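Long-range contact in CEL44C (Paenibacillus polymyxa, PDB 2YIH), which acts as a xyloglucanase and endo-glucanase of glycoside hydrolase family 44, hydrolysing beta-1,4-glucan backbones such as that of xyloglucan: residues A[429-437]-A[449-460]. The protein carries 8 engineered substitutions. Residues are numbered along the deposited sequence; the frame is centred on the assembly and turned at random.
Sequences DIVNSSVHA and LVVMNKSMDSAF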
loop_
_atom_site.group_PDB
_atom_site.type_symbol
_atom_site.label_atom_id
_atom_site.label_comp_id
_atom_site.label_asym_id
_atom_site.label_seq_id
_atom_site.Cartn_x
_atom_site.Cartn_y
_atom_site.Cartn_z
ATOM N N ASP A 429 26.942 -5.256 7.165
ATOM C CA ASP A 429 26.835 -3.810 7.316
ATOM C C ASP A 429 25.441 -3.313 6.936
ATOM O O ASP A 429 25.164 -3.031 5.765
ATOM C CB ASP A 429 27.912 -3.107 6.482
ATOM C CG ASP A 429 27.875 -1.579 6.603
ATOM O OD1 ASP A 429 26.929 -0.991 7.207
ATOM O OD2 ASP A 429 28.827 -0.956 6.068
ATOM N N ILE A 430 24.573 -3.190 7.929
ATOM C CA ILE A 430 23.175 -2.852 7.640
ATOM C C ILE A 430 22.958 -1.374 7.378
ATOM O O ILE A 430 21.858 -0.977 6.992
ATOM C CB ILE A 430 22.201 -3.331 8.737
ATOM C CG1 ILE A 430 22.400 -2.547 10.033
ATOM C CG2 ILE A 430 22.330 -4.839 8.941
ATOM C CD1 ILE A 430 21.226 -2.725 11.015
ATOM N N VAL A 431 24.002 -0.565 7.563
ATOM C CA VAL A 431 23.895 0.880 7.302
ATOM C C VAL A 431 24.165 1.164 5.817
ATOM O O VAL A 431 23.405 1.882 5.118
ATOM C CB VAL A 431 24.871 1.700 8.202
ATOM C CG1 VAL A 431 24.734 3.182 7.878
ATOM C CG2 VAL A 431 24.580 1.465 9.688
ATOM N N ASN A 432 25.306 0.681 5.334
ATOM C CA ASN A 432 25.698 0.949 3.969
ATOM C C ASN A 432 25.101 0.012 2.947
ATOM O O ASN A 432 25.118 0.331 1.764
ATOM C CB ASN A 432 27.239 0.953 3.843
ATOM C CG ASN A 432 27.835 2.141 4.536
ATOM O OD1 ASN A 432 27.494 3.282 4.197
ATOM N ND2 ASN A 432 28.608 1.896 5.604
ATOM N N SER A 433 24.567 -1.135 3.385
ATOM C CA SER A 433 23.982 -2.078 2.414
ATOM C C SER A 433 22.624 -2.579 2.898
ATOM O O SER A 433 22.311 -2.506 4.095
ATOM C CB SER A 433 24.890 -3.292 2.185
ATOM O OG SER A 433 24.868 -4.170 3.325
ATOM N N SER A 434 21.842 -3.092 1.952
ATOM C CA SER A 434 20.710 -3.953 2.277
ATOM C C SER A 434 20.679 -5.053 1.235
ATOM O O SER A 434 21.179 -4.883 0.109
ATOM C CB SER A 434 19.400 -3.166 2.212
ATOM O OG SER A 434 19.366 -2.222 3.266
ATOM N N VAL A 435 20.085 -6.188 1.586
ATOM C CA VAL A 435 20.084 -7.323 0.676
ATOM C C VAL A 435 18.879 -8.236 0.972
ATOM O O VAL A 435 18.486 -8.434 2.131
ATOM C CB VAL A 435 21.414 -8.142 0.817
ATOM C CG1 VAL A 435 21.598 -8.574 2.281
ATOM C CG2 VAL A 435 21.404 -9.340 -0.164
ATOM N N HIS A 436 18.255 -8.690 -0.095
ATOM C CA HIS A 436 17.076 -9.549 -0.007
ATOM C C HIS A 436 17.215 -10.697 -0.977
ATOM O O HIS A 436 17.618 -10.497 -2.119
ATOM C CB HIS A 436 15.865 -8.715 -0.381
ATOM C CG HIS A 436 15.693 -7.516 0.500
ATOM N ND1 HIS A 436 15.316 -7.609 1.822
ATOM C CD2 HIS A 436 15.869 -6.197 0.246
ATOM C CE1 HIS A 436 15.287 -6.398 2.351
ATOM N NE2 HIS A 436 15.616 -5.521 1.411
ATOM N N ALA A 437 16.858 -11.902 -0.530
ATOM C CA ALA A 437 17.054 -13.086 -1.348
ATOM C C ALA A 437 15.759 -13.846 -1.515
ATOM O O ALA A 437 14.882 -13.791 -0.661
ATOM C CB ALA A 437 18.132 -14.024 -0.699
ATOM N N LEU A 449 18.920 -12.406 -5.921
ATOM C CA LEU A 449 19.449 -11.549 -4.862
ATOM C C LEU A 449 19.274 -10.111 -5.287
ATOM O O LEU A 449 19.698 -9.743 -6.385
ATOM C CB LEU A 449 20.946 -11.776 -4.644
ATOM C CG LEU A 449 21.420 -13.206 -4.460
ATOM C CD1 LEU A 449 22.954 -13.162 -4.284
ATOM C CD2 LEU A 449 20.749 -13.897 -3.260
ATOM N N VAL A 450 18.635 -9.305 -4.449
ATOM C CA VAL A 450 18.606 -7.840 -4.695
ATOM C C VAL A 450 19.505 -7.209 -3.643
ATOM O O VAL A 450 19.348 -7.456 -2.437
ATOM C CB VAL A 450 17.148 -7.272 -4.650
ATOM C CG1 VAL A 450 17.175 -5.705 -4.600
ATOM C CG2 VAL A 450 16.375 -7.717 -5.864
ATOM N N VAL A 451 20.537 -6.508 -4.103
ATOM C CA VAL A 451 21.515 -5.900 -3.205
ATOM C C VAL A 451 21.696 -4.410 -3.540
ATOM O O VAL A 451 21.584 -3.985 -4.709
ATOM C CB VAL A 451 22.869 -6.669 -3.244
ATOM C CG1 VAL A 451 23.510 -6.639 -4.650
ATOM C CG2 VAL A 451 23.830 -6.136 -2.161
ATOM N N MET A 452 21.919 -3.603 -2.524
ATOM C CA MET A 452 22.088 -2.174 -2.780
ATOM C C MET A 452 23.143 -1.544 -1.903
ATOM O O MET A 452 23.330 -1.959 -0.758
ATOM C CB MET A 452 20.751 -1.439 -2.636
ATOM C CG MET A 452 20.192 -1.412 -1.202
ATOM S SD MET A 452 18.390 -1.533 -1.144
ATOM C CE MET A 452 18.203 -3.295 -1.537
ATOM N N ASN A 453 23.814 -0.522 -2.449
ATOM C CA ASN A 453 24.747 0.309 -1.700
ATOM C C ASN A 453 24.151 1.698 -1.474
ATOM O O ASN A 453 23.918 2.450 -2.449
ATOM C CB ASN A 453 26.060 0.420 -2.508
ATOM C CG ASN A 453 27.173 1.119 -1.733
ATOM O OD1 ASN A 453 26.938 1.766 -0.721
ATOM N ND2 ASN A 453 28.384 1.050 -2.273
ATOM N N LYS A 454 23.887 2.010 -0.199
ATOM C CA LYS A 454 23.280 3.275 0.230
ATOM C C LYS A 454 24.330 4.368 0.466
ATOM O O LYS A 454 23.987 5.535 0.716
ATOM C CB LYS A 454 22.484 3.065 1.525
ATOM C CG LYS A 454 21.291 2.102 1.385
ATOM C CD LYS A 454 20.619 1.829 2.722
ATOM C CE LYS A 454 21.298 0.690 3.460
ATOM N NZ LYS A 454 20.731 0.528 4.818
ATOM N N SER A 455 25.612 3.993 0.433
ATOM C CA SER A 455 26.669 5.011 0.587
ATOM C C SER A 455 26.628 5.999 -0.565
ATOM O O SER A 455 26.484 5.614 -1.732
ATOM C CB SER A 455 28.067 4.398 0.633
ATOM O OG SER A 455 29.045 5.460 0.698
ATOM N N MET A 456 26.795 7.278 -0.236
ATOM C CA MET A 456 26.834 8.289 -1.283
ATOM C C MET A 456 28.215 8.387 -1.913
ATOM O O MET A 456 28.351 8.923 -3.014
ATOM C CB MET A 456 26.413 9.654 -0.742
ATOM C CG MET A 456 24.962 9.714 -0.330
ATOM S SD MET A 456 24.427 11.412 -0.140
ATOM C CE MET A 456 24.318 11.894 -1.862
ATOM N N ASP A 457 29.233 7.831 -1.249
ATOM C CA ASP A 457 30.657 8.107 -1.538
ATOM C C ASP A 457 31.498 6.862 -1.864
ATOM O O ASP A 457 32.523 6.943 -2.560
ATOM C CB ASP A 457 31.315 8.768 -0.327
ATOM C CG ASP A 457 30.611 10.028 0.110
ATOM O OD1 ASP A 457 30.366 10.889 -0.749
ATOM O OD2 ASP A 457 30.344 10.175 1.325
ATOM N N SER A 458 31.152 5.742 -1.238
ATOM C CA SER A 458 32.092 4.614 -1.216
ATOM C C SER A 458 31.518 3.313 -1.775
ATOM O O SER A 458 30.536 2.807 -1.245
ATOM C CB SER A 458 32.612 4.388 0.212
ATOM O OG SER A 458 33.095 5.610 0.784
ATOM N N ALA A 459 32.188 2.740 -2.778
ATOM C CA ALA A 459 31.860 1.396 -3.263
ATOM C C ALA A 459 32.184 0.406 -2.163
ATOM O O ALA A 459 32.973 0.710 -1.263
ATOM C CB ALA A 459 32.666 1.059 -4.509
ATOM N N PHE A 460 31.609 -0.788 -2.248
ATOM C CA PHE A 460 32.130 -1.921 -1.487
ATOM C C PHE A 460 32.226 -3.160 -2.363
ATOM O O PHE A 460 31.473 -3.319 -3.329
ATOM C CB PHE A 460 31.316 -2.208 -0.207
ATOM C CG PHE A 460 29.829 -2.414 -0.435
ATOM C CD1 PHE A 460 29.339 -3.618 -0.952
ATOM C CD2 PHE A 460 28.923 -1.457 -0.003
ATOM C CE1 PHE A 460 27.959 -3.816 -1.140
ATOM C CE2 PHE A 460 27.552 -1.664 -0.141
ATOM C CZ PHE A 460 27.067 -2.826 -0.701
#
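Met452 sets CG between its backbone N and carbonyl carbon (chi1 67°), then bends twice more, so that CE comes back over Ser434, 3.9 Å from Ser434 CB, and passes His436 CD2 obliquely at 4.1 Å. This is one face of an antiparallel beta hairpin, strands 433-439 and 446-453, in the beta-sandwich domain beside the TIM barrel. Ser434, His436, Val450 and Met452 share the face that packs on barrel helix 367-382, where Asp375 accepts a bond from His436 NE2. Two hydrogen-bonded pairs hold the strands: Ser434 with Met452, and His436 with Val450, where Val450 N reaches His436 O at 2.8 Å. On the other face Ala437 CB meets Leu449 CD2 at 3.7 Å, against Val14 of strand 9-22.

Just past the last bridge, Ser433 with Asn453, Lys454 N donates to Asn432 O at 2.9 Å. In one of two modelled conformers, the Lys454 side chain runs back toward the turn 430-432 and its NZ donates to Ile430 O. Asp429 shapes that turn: OD1 takes the backbone N of both Val431 and Asn432 from one face, while OD2 receives Asn432 ND2 on its syn lone pair.

Asn453 holds the following turn. With CG anti to N (chi1 -173°), OD1 accepts Ser455 N in an Asx turn and ND2 donates to Ser458 O and Val505 O. With Asn453 cut back to an alanine, Ser455 N and both carbonyls would probably lose these mates and the turn could shift. Beyond it, the Phe460 ring offers its edge to Asn432 O, with CE2 3.7 Å from that oxygen, and Phe460 CZ touches Ser433 CB at 3.6 Å.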